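Side-chain contacts in EGF family domain-containing protein (Toxoplasma gondii, PDB 4Z80), which binds a RON2L1 peptide and, as an AMA-family protein, probably helps to join parasite and host cell at the moving junction during invasion: residues 166-170 and 171-175; 413-417 and 418-422; 226-229 and 230-233; 18-21 and 22-25. All blocks are in the same frame, centred on the assembly; numbering follows the deposited sequence.

Contact 1. Residues 166-170 and 171-175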
ATOM      1  N   ASN A 166      15.619  17.356  16.159  1.00 19.58           N
ATOM      2  CA  ASN A 166      15.134  18.303  15.164  1.00 21.02           C
ATOM      3  C   ASN A 166      14.218  17.623  14.152  1.00 19.39           C
ATOM      4  O   ASN A 166      13.240  18.216  13.707  1.00 18.64           O
ATOM      5  CB  ASN A 166      16.304  18.981  14.457  1.00 21.88           C
ATOM      6  CG  ASN A 166      17.106  19.862  15.395  1.00 28.61           C
ATOM      7  OD1 ASN A 166      16.786  19.976  16.577  1.00 29.07           O
ATOM      8  ND2 ASN A 166      18.153  20.477  14.877  1.00 29.12           N
ATOM      9  N   VAL A 167      14.539  16.385  13.793  1.00 18.28           N
ATOM     10  CA  VAL A 167      13.650  15.593  12.945  1.00 19.17           C
ATOM     11  C   VAL A 167      12.285  15.526  13.627  1.00 17.71           C
ATOM     12  O   VAL A 167      11.255  15.805  13.010  1.00 17.35           O
ATOM     13  CB  VAL A 167      14.192  14.157  12.703  1.00 17.58           C
ATOM     14  CG1 VAL A 167      13.169  13.291  11.965  1.00 16.69           C
ATOM     15  CG2 VAL A 167      15.500  14.186  11.932  1.00 16.82           C
ATOM     16  N   TYR A 168      12.285  15.184  14.912  1.00 17.49           N
ATOM     17  CA  TYR A 168      11.040  15.039  15.650  1.00 16.83           C
ATOM     18  C   TYR A 168      10.308  16.359  15.843  1.00 20.25           C
ATOM     19  O   TYR A 168       9.103  16.438  15.621  1.00 19.12           O
ATOM     20  CB  TYR A 168      11.284  14.397  17.020  1.00 19.42           C
ATOM     21  CG  TYR A 168       9.985  14.044  17.699  1.00 21.40           C
ATOM     22  CD1 TYR A 168       9.169  13.050  17.182  1.00 22.40           C
ATOM     23  CD2 TYR A 168       9.554  14.724  18.832  1.00 27.21           C
ATOM     24  CE1 TYR A 168       7.972  12.725  17.777  1.00 24.93           C
ATOM     25  CE2 TYR A 168       8.353  14.401  19.442  1.00 28.45           C
ATOM     26  CZ  TYR A 168       7.564  13.401  18.904  1.00 27.72           C
ATOM     27  OH  TYR A 168       6.361  13.065  19.486  1.00 27.60           O
ATOM     28  N   ARG A 169      11.022  17.405  16.243  1.00 20.32           N
ATOM     29  CA  ARG A 169      10.343  18.624  16.664  1.00 21.28           C
ATOM     30  C   ARG A 169      10.058  19.601  15.516  1.00 20.04           C
ATOM     31  O   ARG A 169       9.085  20.357  15.587  1.00 24.94           O
ATOM     32  CB  ARG A 169      11.156  19.302  17.771  1.00 24.00           C
ATOM     33  CG  ARG A 169      10.995  18.589  19.114  1.00 27.18           C
ATOM     34  CD  ARG A 169      12.061  18.924  20.155  1.00 42.42           C
ATOM     35  NE  ARG A 169      12.819  20.139  19.873  1.00 53.55           N
ATOM     36  CZ  ARG A 169      13.771  20.617  20.670  1.00 59.68           C
ATOM     37  NH1 ARG A 169      14.418  21.728  20.341  1.00 41.40           N
ATOM     38  NH2 ARG A 169      14.074  19.982  21.798  1.00 40.51           N
ATOM     39  N   GLN A 170      10.867  19.569  14.456  1.00 18.82           N
ATOM     40  CA  GLN A 170      10.715  20.507  13.341  1.00 18.90           C
ATOM     41  C   GLN A 170       9.953  19.908  12.161  1.00 17.45           C
ATOM     42  O   GLN A 170       9.366  20.648  11.366  1.00 22.22           O
ATOM     43  CB  GLN A 170      12.069  20.989  12.811  1.00 21.73           C
ATOM     44  CG  GLN A 170      13.192  21.081  13.819  1.00 41.78           C
ATOM     45  CD  GLN A 170      13.366  22.468  14.355  1.00 46.08           C
ATOM     46  OE1 GLN A 170      12.395  23.139  14.710  1.00 49.96           O
ATOM     47  NE2 GLN A 170      14.614  22.918  14.414  1.00 46.34           N
ATOM     48  N   ASP A 171      10.008  18.585  12.014  1.00 17.26           N
ATOM     49  CA  ASP A 171       9.329  17.924  10.896  1.00 17.11           C
ATOM     50  C   ASP A 171       8.120  17.118  11.338  1.00 16.91           C
ATOM     51  O   ASP A 171       7.048  17.268  10.768  1.00 18.36           O
ATOM     52  CB  ASP A 171      10.295  17.010  10.126  1.00 18.47           C
ATOM     53  CG  ASP A 171      11.141  17.763   9.108  1.00 19.22           C
ATOM     54  OD1 ASP A 171      10.867  18.951   8.835  1.00 18.74           O
ATOM     55  OD2 ASP A 171      12.082  17.153   8.555  1.00 19.03           O
ATOM     56  N   MET A 172       8.276  16.262  12.338  1.00 16.71           N
ATOM     57  CA  MET A 172       7.186  15.372  12.728  1.00 15.37           C
ATOM     58  C   MET A 172       6.082  16.063  13.531  1.00 19.31           C
ATOM     59  O   MET A 172       4.936  16.089  13.090  1.00 19.26           O
ATOM     60  CB  MET A 172       7.743  14.188  13.506  1.00 17.03           C
ATOM     61  CG  MET A 172       8.517  13.218  12.631  1.00 17.63           C
ATOM     62  SD  MET A 172       9.340  11.950  13.603  1.00 22.87           S
ATOM     63  CE  MET A 172       9.761  10.747  12.350  1.00 25.32           C
ATOM     64  N   VAL A 173       6.403  16.634  14.691  1.00 16.89           N
ATOM     65  CA  VAL A 173       5.340  17.101  15.588  1.00 18.30           C
ATOM     66  C   VAL A 173       4.516  18.249  15.010  1.00 20.13           C
ATOM     67  O   VAL A 173       3.343  18.402  15.353  1.00 24.21           O
ATOM     68  CB  VAL A 173       5.900  17.548  16.964  1.00 24.38           C
ATOM     69  CG1 VAL A 173       6.536  16.382  17.670  1.00 28.96           C
ATOM     70  CG2 VAL A 173       6.857  18.695  16.810  1.00 30.78           C
ATOM     71  N   THR A 174       5.119  19.047  14.137  1.00 19.04           N
ATOM     72  CA  THR A 174       4.426  20.177  13.526  1.00 19.60           C
ATOM     73  C   THR A 174       3.795  19.821  12.169  1.00 21.18           C
ATOM     74  O   THR A 174       3.330  20.702  11.440  1.00 23.10           O
ATOM     75  CB  THR A 174       5.376  21.374  13.348  1.00 24.74           C
ATOM     76  OG1 THR A 174       6.526  20.978  12.590  1.00 21.51           O
ATOM     77  CG2 THR A 174       5.833  21.899  14.707  1.00 24.65           C
ATOM     78  N   ASP A 175       3.782  18.530  11.847  1.00 18.36           N
ATOM     79  CA  ASP A 175       3.092  18.005  10.667  1.00 18.07           C
ATOM     80  C   ASP A 175       1.649  17.714  11.046  1.00 16.89           C
ATOM     81  O   ASP A 175       1.399  16.937  11.966  1.00 17.03           O
ATOM     82  CB  ASP A 175       3.805  16.736  10.176  1.00 17.13           C
ATOM     83  CG  ASP A 175       3.277  16.214   8.840  1.00 19.35           C
ATOM     84  OD1 ASP A 175       2.092  16.437   8.495  1.00 17.14           O
ATOM     85  OD2 ASP A 175       4.072  15.545   8.141  1.00 16.61           O
TER

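Contact 2. Residues 413-417 and 418-422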
ATOM      1  N   CYS A 413     -22.620 -25.926 -10.828  1.00 23.88           N
ATOM      2  CA  CYS A 413     -21.762 -26.180  -9.678  1.00 21.90           C
ATOM      3  C   CYS A 413     -22.350 -25.456  -8.480  1.00 17.97           C
ATOM      4  O   CYS A 413     -22.725 -24.291  -8.583  1.00 18.59           O
ATOM      5  CB  CYS A 413     -20.326 -25.702  -9.943  1.00 19.17           C
ATOM      6  SG  CYS A 413     -19.269 -25.558  -8.472  1.00 24.81           S
ATOM      7  N   ASN A 414     -22.452 -26.140  -7.346  1.00 17.28           N
ATOM      8  CA  ASN A 414     -22.724 -25.442  -6.100  1.00 16.82           C
ATOM      9  C   ASN A 414     -21.448 -24.719  -5.676  1.00 15.99           C
ATOM     10  O   ASN A 414     -20.422 -25.350  -5.460  1.00 15.41           O
ATOM     11  CB  ASN A 414     -23.186 -26.404  -5.010  1.00 17.84           C
ATOM     12  CG  ASN A 414     -23.612 -25.683  -3.748  1.00 19.68           C
ATOM     13  OD1 ASN A 414     -22.810 -24.994  -3.114  1.00 17.69           O
ATOM     14  ND2 ASN A 414     -24.879 -25.832  -3.379  1.00 23.06           N
ATOM     15  N   MET A 415     -21.510 -23.394  -5.565  1.00 14.48           N
ATOM     16  CA  MET A 415     -20.294 -22.599  -5.449  1.00 15.34           C
ATOM     17  C   MET A 415     -19.704 -22.569  -4.044  1.00 15.79           C
ATOM     18  O   MET A 415     -18.700 -21.909  -3.805  1.00 16.05           O
ATOM     19  CB  MET A 415     -20.568 -21.185  -5.951  1.00 14.82           C
ATOM     20  CG  MET A 415     -20.683 -21.116  -7.474  1.00 16.44           C
ATOM     21  SD  MET A 415     -19.248 -21.765  -8.366  1.00 15.89           S
ATOM     22  CE  MET A 415     -17.992 -20.582  -7.870  1.00 15.29           C
ATOM     23  N   GLY A 416     -20.290 -23.346  -3.137  1.00 14.65           N
ATOM     24  CA  GLY A 416     -19.690 -23.593  -1.836  1.00 17.26           C
ATOM     25  C   GLY A 416     -18.951 -24.922  -1.781  1.00 16.59           C
ATOM     26  O   GLY A 416     -18.332 -25.244  -0.769  1.00 17.10           O
ATOM     27  N   GLU A 417     -19.020 -25.694  -2.863  1.00 16.48           N
ATOM     28  CA  GLU A 417     -18.365 -26.998  -2.944  1.00 17.34           C
ATOM     29  C   GLU A 417     -17.048 -26.958  -3.716  1.00 19.48           C
ATOM     30  O   GLU A 417     -16.668 -25.927  -4.263  1.00 18.58           O
ATOM     31  CB  GLU A 417     -19.314 -28.007  -3.583  1.00 18.74           C
ATOM     32  CG  GLU A 417     -20.619 -28.148  -2.812  1.00 18.25           C
ATOM     33  CD  GLU A 417     -20.405 -28.638  -1.395  1.00 20.13           C
ATOM     34  OE1 GLU A 417     -19.657 -29.624  -1.216  1.00 23.54           O
ATOM     35  OE2 GLU A 417     -20.969 -28.025  -0.463  1.00 22.96           O
ATOM     36  N   SER A 418     -16.357 -28.093  -3.770  1.00 19.39           N
ATOM     37  CA  SER A 418     -14.996 -28.132  -4.296  1.00 20.53           C
ATOM     38  C   SER A 418     -14.943 -27.800  -5.786  1.00 21.96           C
ATOM     39  O   SER A 418     -13.901 -27.403  -6.299  1.00 24.29           O
ATOM     40  CB  SER A 418     -14.368 -29.506  -4.049  1.00 22.90           C
ATOM     41  OG  SER A 418     -15.050 -30.521  -4.765  1.00 29.48           O
ATOM     42  N   CYS A 419     -16.067 -27.950  -6.473  1.00 20.57           N
ATOM     43  CA  CYS A 419     -16.129 -27.631  -7.894  1.00 21.34           C
ATOM     44  C   CYS A 419     -15.961 -26.132  -8.160  1.00 21.91           C
ATOM     45  O   CYS A 419     -15.721 -25.725  -9.301  1.00 18.53           O
ATOM     46  CB  CYS A 419     -17.456 -28.112  -8.480  1.00 24.42           C
ATOM     47  SG  CYS A 419     -18.942 -27.413  -7.687  1.00 25.44           S
ATOM     48  N   ALA A 420     -16.078 -25.316  -7.116  1.00 18.26           N
ATOM     49  CA  ALA A 420     -16.112 -23.866  -7.287  1.00 17.16           C
ATOM     50  C   ALA A 420     -14.852 -23.338  -7.961  1.00 18.97           C
ATOM     51  O   ALA A 420     -14.904 -22.353  -8.686  1.00 20.55           O
ATOM     52  CB  ALA A 420     -16.317 -23.179  -5.939  1.00 18.23           C
ATOM     53  N   ALA A 421     -13.726 -23.998  -7.741  1.00 17.89           N
ATOM     54  CA  ALA A 421     -12.456 -23.495  -8.254  1.00 21.56           C
ATOM     55  C   ALA A 421     -12.299 -23.656  -9.764  1.00 21.43           C
ATOM     56  O   ALA A 421     -11.476 -22.967 -10.369  1.00 21.67           O
ATOM     57  CB  ALA A 421     -11.308 -24.181  -7.550  1.00 26.43           C
ATOM     58  N   THR A 422     -13.069 -24.558 -10.372  1.00 17.61           N
ATOM     59  CA  THR A 422     -12.922 -24.837 -11.804  1.00 19.23           C
ATOM     60  C   THR A 422     -14.218 -24.669 -12.587  1.00 19.56           C
ATOM     61  O   THR A 422     -14.220 -24.782 -13.809  1.00 22.90           O
ATOM     62  CB  THR A 422     -12.400 -26.265 -12.041  1.00 24.17           C
ATOM     63  OG1 THR A 422     -13.254 -27.203 -11.376  1.00 24.61           O
ATOM     64  CG2 THR A 422     -10.974 -26.406 -11.524  1.00 24.22           C
TER
HETATM   65  O   HOH W   1     -17.357 -30.382  -2.215  1.00 25.76           O

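Contact 3. Residues 226-229 and 230-233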
ATOM      1  N   THR A 226      33.289  -1.546   4.016  1.00 18.62           N
ATOM      2  CA  THR A 226      34.276  -1.143   5.015  1.00 19.53           C
ATOM      3  C   THR A 226      33.680  -1.167   6.422  1.00 20.29           C
ATOM      4  O   THR A 226      32.491  -1.428   6.597  1.00 21.41           O
ATOM      5  CB  THR A 226      34.832   0.266   4.707  1.00 18.96           C
ATOM      6  OG1 THR A 226      33.991   1.270   5.294  1.00 19.65           O
ATOM      7  CG2 THR A 226      34.937   0.498   3.198  1.00 19.86           C
ATOM      8  N   SER A 227      34.507  -0.908   7.431  1.00 20.34           N
ATOM      9  CA  SER A 227      34.029  -0.909   8.808  1.00 21.40           C
ATOM     10  C   SER A 227      33.429   0.457   9.163  1.00 18.67           C
ATOM     11  O   SER A 227      32.851   0.629  10.237  1.00 25.47           O
ATOM     12  CB  SER A 227      35.161  -1.280   9.776  1.00 26.85           C
ATOM     13  OG  SER A 227      36.234  -0.371   9.674  1.00 35.65           O
ATOM     14  N   HIS A 228      33.558   1.421   8.255  1.00 21.91           N
ATOM     15  CA  HIS A 228      32.952   2.735   8.439  1.00 21.28           C
ATOM     16  C   HIS A 228      31.546   2.681   7.838  1.00 19.80           C
ATOM     17  O   HIS A 228      31.374   2.811   6.624  1.00 20.14           O
ATOM     18  CB  HIS A 228      33.806   3.826   7.789  1.00 21.71           C
ATOM     19  CG  HIS A 228      33.379   5.218   8.132  1.00 21.82           C
ATOM     20  ND1 HIS A 228      34.065   6.332   7.696  1.00 23.41           N
ATOM     21  CD2 HIS A 228      32.336   5.680   8.862  1.00 25.61           C
ATOM     22  CE1 HIS A 228      33.456   7.420   8.133  1.00 23.57           C
ATOM     23  NE2 HIS A 228      32.409   7.051   8.852  1.00 24.19           N
ATOM     24  N   VAL A 229      30.560   2.467   8.702  1.00 19.45           N
ATOM     25  CA  VAL A 229      29.195   2.141   8.279  1.00 18.09           C
ATOM     26  C   VAL A 229      28.584   3.214   7.385  1.00 18.85           C
ATOM     27  O   VAL A 229      28.466   4.379   7.770  1.00 16.70           O
ATOM     28  CB  VAL A 229      28.278   1.922   9.498  1.00 18.83           C
ATOM     29  CG1 VAL A 229      26.853   1.617   9.065  1.00 20.45           C
ATOM     30  CG2 VAL A 229      28.804   0.789  10.352  1.00 23.50           C
ATOM     31  N   GLY A 230      28.177   2.802   6.188  1.00 17.72           N
ATOM     32  CA  GLY A 230      27.559   3.705   5.236  1.00 19.54           C
ATOM     33  C   GLY A 230      28.479   4.166   4.127  1.00 18.41           C
ATOM     34  O   GLY A 230      28.035   4.823   3.191  1.00 19.28           O
ATOM     35  N   CYS A 231      29.759   3.821   4.215  1.00 17.77           N
ATOM     36  CA  CYS A 231      30.737   4.334   3.260  1.00 16.64           C
ATOM     37  C   CYS A 231      30.978   3.415   2.066  1.00 15.07           C
ATOM     38  O   CYS A 231      30.822   2.197   2.173  1.00 17.47           O
ATOM     39  CB  CYS A 231      32.060   4.604   3.974  1.00 18.34           C
ATOM     40  SG  CYS A 231      31.958   6.000   5.123  1.00 21.56           S
ATOM     41  N   PRO A 232      31.359   3.996   0.914  1.00 14.79           N
ATOM     42  CA  PRO A 232      31.683   3.173  -0.258  1.00 14.73           C
ATOM     43  C   PRO A 232      32.967   2.379  -0.065  1.00 19.28           C
ATOM     44  O   PRO A 232      33.782   2.751   0.778  1.00 17.96           O
ATOM     45  CB  PRO A 232      31.856   4.198  -1.391  1.00 17.87           C
ATOM     46  CG  PRO A 232      31.393   5.520  -0.833  1.00 19.81           C
ATOM     47  CD  PRO A 232      31.518   5.437   0.641  1.00 18.15           C
ATOM     48  N   PRO A 233      33.165   1.314  -0.854  1.00 18.10           N
ATOM     49  CA  PRO A 233      32.288   0.805  -1.917  1.00 18.75           C
ATOM     50  C   PRO A 233      31.157  -0.077  -1.400  1.00 18.56           C
ATOM     51  O   PRO A 233      31.159  -0.477  -0.238  1.00 17.90           O
ATOM     52  CB  PRO A 233      33.248  -0.006  -2.788  1.00 21.47           C
ATOM     53  CG  PRO A 233      34.251  -0.518  -1.821  1.00 21.02           C
ATOM     54  CD  PRO A 233      34.438   0.572  -0.806  1.00 19.67           C
TER
HETATM   55  O   HOH W   2      31.527   0.731   4.253  1.00 18.51           O

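Contact 4. Residues 18-21 and 22-25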
ATOM      1  N   ARG A  18     -21.054  -1.454   3.948  1.00 11.45           N
ATOM      2  CA  ARG A  18     -19.658  -1.837   3.749  1.00 11.53           C
ATOM      3  C   ARG A  18     -19.371  -2.184   2.281  1.00 10.69           C
ATOM      4  O   ARG A  18     -18.205  -2.305   1.893  1.00 11.14           O
ATOM      5  CB  ARG A  18     -19.266  -3.014   4.666  1.00 12.72           C
ATOM      6  CG  ARG A  18     -19.842  -4.374   4.267  1.00 12.35           C
ATOM      7  CD  ARG A  18     -19.680  -5.415   5.388  1.00 15.97           C
ATOM      8  NE  ARG A  18     -20.189  -4.877   6.645  1.00 13.52           N
ATOM      9  CZ  ARG A  18     -19.822  -5.294   7.856  1.00 15.62           C
ATOM     10  NH1 ARG A  18     -18.949  -6.282   7.994  1.00 15.83           N
ATOM     11  NH2 ARG A  18     -20.336  -4.716   8.929  1.00 16.12           N
ATOM     12  N   PHE A  19     -20.419  -2.326   1.473  1.00 12.40           N
ATOM     13  CA  PHE A  19     -20.256  -2.672   0.059  1.00 10.40           C
ATOM     14  C   PHE A  19     -20.454  -1.455  -0.844  1.00 11.57           C
ATOM     15  O   PHE A  19     -20.387  -1.583  -2.070  1.00 13.29           O
ATOM     16  CB  PHE A  19     -21.220  -3.803  -0.332  1.00 12.37           C
ATOM     17  CG  PHE A  19     -21.006  -5.063   0.463  1.00 12.07           C
ATOM     18  CD1 PHE A  19     -19.854  -5.810   0.303  1.00 12.50           C
ATOM     19  CD2 PHE A  19     -21.941  -5.470   1.396  1.00 13.54           C
ATOM     20  CE1 PHE A  19     -19.643  -6.966   1.056  1.00 13.57           C
ATOM     21  CE2 PHE A  19     -21.735  -6.621   2.144  1.00 14.08           C
ATOM     22  CZ  PHE A  19     -20.586  -7.361   1.969  1.00 13.84           C
ATOM     23  N   ASN A  20     -20.654  -0.274  -0.256  1.00 11.83           N
ATOM     24  CA  ASN A  20     -20.847   0.944  -1.050  1.00 12.78           C
ATOM     25  C   ASN A  20     -19.503   1.578  -1.391  1.00 12.04           C
ATOM     26  O   ASN A  20     -19.081   2.575  -0.797  1.00 11.55           O
ATOM     27  CB  ASN A  20     -21.742   1.951  -0.330  1.00 10.82           C
ATOM     28  CG  ASN A  20     -22.194   3.068  -1.238  1.00 13.09           C
ATOM     29  OD1 ASN A  20     -21.643   3.244  -2.323  1.00 13.88           O
ATOM     30  ND2 ASN A  20     -23.193   3.826  -0.810  1.00 15.24           N
ATOM     31  N   ILE A  21     -18.848   0.993  -2.383  1.00 12.19           N
ATOM     32  CA  ILE A  21     -17.458   1.307  -2.680  1.00 11.19           C
ATOM     33  C   ILE A  21     -17.258   2.749  -3.150  1.00 12.22           C
ATOM     34  O   ILE A  21     -16.372   3.423  -2.650  1.00 11.77           O
ATOM     35  CB  ILE A  21     -16.905   0.282  -3.701  1.00 11.37           C
ATOM     36  CG1 ILE A  21     -16.724  -1.068  -2.993  1.00 12.81           C
ATOM     37  CG2 ILE A  21     -15.564   0.741  -4.300  1.00 12.99           C
ATOM     38  CD1 ILE A  21     -16.376  -2.216  -3.906  1.00 12.96           C
ATOM     39  N   PRO A  22     -18.091   3.253  -4.082  1.00 10.98           N
ATOM     40  CA  PRO A  22     -17.851   4.655  -4.467  1.00 13.42           C
ATOM     41  C   PRO A  22     -18.020   5.653  -3.321  1.00 13.15           C
ATOM     42  O   PRO A  22     -17.295   6.642  -3.258  1.00 13.76           O
ATOM     43  CB  PRO A  22     -18.893   4.892  -5.568  1.00 14.24           C
ATOM     44  CG  PRO A  22     -19.115   3.540  -6.154  1.00 14.02           C
ATOM     45  CD  PRO A  22     -19.105   2.624  -4.942  1.00 13.83           C
ATOM     46  N   LYS A  23     -18.946   5.391  -2.409  1.00 12.09           N
ATOM     47  CA  LYS A  23     -19.171   6.302  -1.288  1.00 14.03           C
ATOM     48  C   LYS A  23     -18.056   6.226  -0.237  1.00 13.24           C
ATOM     49  O   LYS A  23     -17.712   7.235   0.380  1.00 13.76           O
ATOM     50  CB  LYS A  23     -20.521   6.001  -0.629  1.00 14.36           C
ATOM     51  CG  LYS A  23     -20.928   6.997   0.461  1.00 15.81           C
ATOM     52  CD  LYS A  23     -22.310   6.678   0.992  1.00 19.69           C
ATOM     53  CE  LYS A  23     -22.859   7.808   1.850  1.00 25.58           C
ATOM     54  NZ  LYS A  23     -22.201   7.894   3.180  1.00 29.55           N
ATOM     55  N   ASN A  24     -17.493   5.036  -0.037  1.00 12.27           N
ATOM     56  CA  ASN A  24     -16.609   4.793   1.102  1.00 12.44           C
ATOM     57  C   ASN A  24     -15.131   4.642   0.760  1.00 13.13           C
ATOM     58  O   ASN A  24     -14.289   4.832   1.624  1.00 12.35           O
ATOM     59  CB  ASN A  24     -17.099   3.551   1.848  1.00 11.44           C
ATOM     60  CG  ASN A  24     -18.476   3.761   2.445  1.00 14.47           C
ATOM     61  OD1 ASN A  24     -18.899   4.898   2.652  1.00 16.40           O
ATOM     62  ND2 ASN A  24     -19.183   2.681   2.710  1.00 13.24           N
ATOM     63  N   HIS A  25     -14.822   4.334  -0.498  1.00 11.53           N
ATOM     64  CA  HIS A  25     -13.440   4.256  -0.950  1.00  9.73           C
ATOM     65  C   HIS A  25     -12.996   5.663  -1.322  1.00 12.28           C
ATOM     66  O   HIS A  25     -12.922   6.040  -2.500  1.00 12.78           O
ATOM     67  CB  HIS A  25     -13.308   3.289  -2.125  1.00 13.02           C
ATOM     68  CG  HIS A  25     -11.897   2.927  -2.463  1.00 10.61           C
ATOM     69  ND1 HIS A  25     -11.047   2.334  -1.555  1.00 12.77           N
ATOM     70  CD2 HIS A  25     -11.198   3.037  -3.616  1.00 12.01           C
ATOM     71  CE1 HIS A  25      -9.880   2.111  -2.127  1.00 11.12           C
ATOM     72  NE2 HIS A  25      -9.946   2.524  -3.381  1.00 11.78           N
TER

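Contact 1. Residues 166-170 and 171-175
Val173 CG1 sits over one face of the Tyr168 ring, 3.5 Å from the ring centroid and 25° off its normal. This is a CH-pi contact. Val173 CG1 is displaced toward the rim and is 3.2 Å from Tyr168 CE2, so the packing is tight. At the edge of the same ring lies Met172, whose SD is 3.7 Å from Tyr168 CD1 in a Met-aromatic contact. With CG anti to the backbone N (chi1 -171°), the Tyr168 ring presents a face to Val173 and an edge to Met172. Between two buried side chains, Val167 CG1 touches Met172 CE loosely at 4.3 Å.

The backbone comes next. Val167 O takes two bonds, from Asp171 N at 3.2 Å and from Met172 N at 3.1 Å. The first donor stands well above the carbonyl plane, while the second lies nearly in line with the C=O bond. Val173 N gives a straighter bond to Tyr168 O, at 2.9 Å and 163°.

At the polar edge, the Asp171 carboxylate bonds to Tyr71 OH through OD1 and to Gln10 N of the RON2L1 peptide chain through OD2. The bonds from Met172 N and Val173 N each span five residues. They mark a wider pi-type turn in helix 165-172, next to the bound peptide.

Contact 2. Residues 413-417 and 418-422
The Glu417 carboxylate is tied to Ser418 by one water, which donates to Glu417 OE1 at 2.6 Å and accepts from Ser418 N at 2.9 Å. Glu417 folds back at chi2 (-61°), which brings its acid group round to this water beside its own backbone. The other flat group is the Asn414 amide. Asn414 OD1 accepts from Gly416 N at 3.0 Å, with the donor in the carbonyl plane, and so closes an Asx turn. A type I turn from Asn414 to Glu417 overlaps it.

Across the bend, Cys413 SG and Cys419 SG form a disulfide of 2.0 Å with a chi3 of 89°, close to the relaxed right angle. It closes a small loop of seven residues. Ala420 N donates to Glu417 O at 3.0 Å. On the buried side, Met415 CE rests on Ala420 CB at 3.6 Å. Bends at chi2 and chi3 turn the methionine tip back to that methyl.

The bend joins two antiparallel neighbours, strands 405-410 and 424-430. Met415 packs on Phe408 and Ala410 of the first strand, and its backbone bonds to Pro441, between strands 436-440 and 443-447.

Contact 3. Residues 226-229 and 230-233
A type II beta turn from His228 to Cys231 brings a disulfide sulfur onto a histidine ring. Cys231 SG lies over one face of the His228 ring, 3.4 Å from the centroid and 16° off the normal. Cys231 SG is shifted toward the rim, and His228 ND1 is its closest ring atom at 3.3 Å. A chi1 of -170° turns the imidazole of His228 away from its own backbone N and across to the sulfur. Cys231 is bonded to Cys133, so the sulfur over the ring belongs to a cystine.

The turn is closed by Cys231 N donating to His228 O at 3.1 Å. Gly230 takes the third place of the turn with a positive phi of 102°, as type II geometry expects there. Leading into the turn, Thr226 OG1 accepts from His228 N at 3.0 Å, which makes an ST turn. A water inside the bend accepts from Thr226 N and donates to Cys231 O at 2.6 Å. It also bonds Thr226 OG1 at 2.7 Å.

Thr226 CG2 meets Pro233 CD at 4.0 Å, roughly at right angles. A cis peptide bond precedes Pro233. His228 NE2 bonds to Pro21 O of the RON2L1 peptide chain, whose Pro22 packs against both His228 and Cys231.

Contact 4. Residues 18-21 and 22-25
His25 N donates to Ile21 O at 2.8 Å, with an angle of 157° at the hydrogen. One residue earlier, Asn24 N donates to Asn20 O at 3.0 Å. Asn24 N also makes a weak bond to Ile21 O, so its single N-H is shared between two carbonyls. Asn20 adds its side chain: OD1 accepts from Lys23 N at 3.4 Å, a weak capping bond. A chi1 of -168° sets the amide of Asn20 opposite its backbone N, with OD1 at Lys23 N.

The same amide lies across the start of the lysine chain. Asn20 OD1 is 3.4 Å from Lys23 CB, and Asn20 ND2 is 3.5 Å from Lys23 CD. The two side chains cross at a slant, and the rest of the lysine runs off from the contact. On the buried side, Ile21 CG2 is 4.0 Å from His25 CB, the two side chains running alongside each other. Ile21 CB and Pro22 CD, joined through the peptide bond, are close at 3.4 Å.

Around this turn, Ile21 packs on Thr447, His25 ND1 bonds to Cys95 N, and Asn24 O accepts from Arg337. The arrangement is a helix N-cap, with Asn20 right before the short helix 21-24 and proline in the first turn.

All four contacts are local, partly buried and separate. Contact 4 lies nearest the chain's centre, its own centre about 17 Å away; the centres of contacts 1, 2 and 3 lie 26 to 34 Å out. Contacts 2 and 3 sit on opposite sides of it, their centres about 57 Å apart. Contact 1 lies on a helix and contact 4 begins one; amide-to-carbonyl bonds run through both, with a ring contact added in contact 1. Contacts 2 and 3 are loops between strands, pinned by disulfides and bridged by water. The cystine in contact 2 closes its own loop; that in contact 3 ties to a part distant in sequence. Only contacts 1 and 3 reach the peptide.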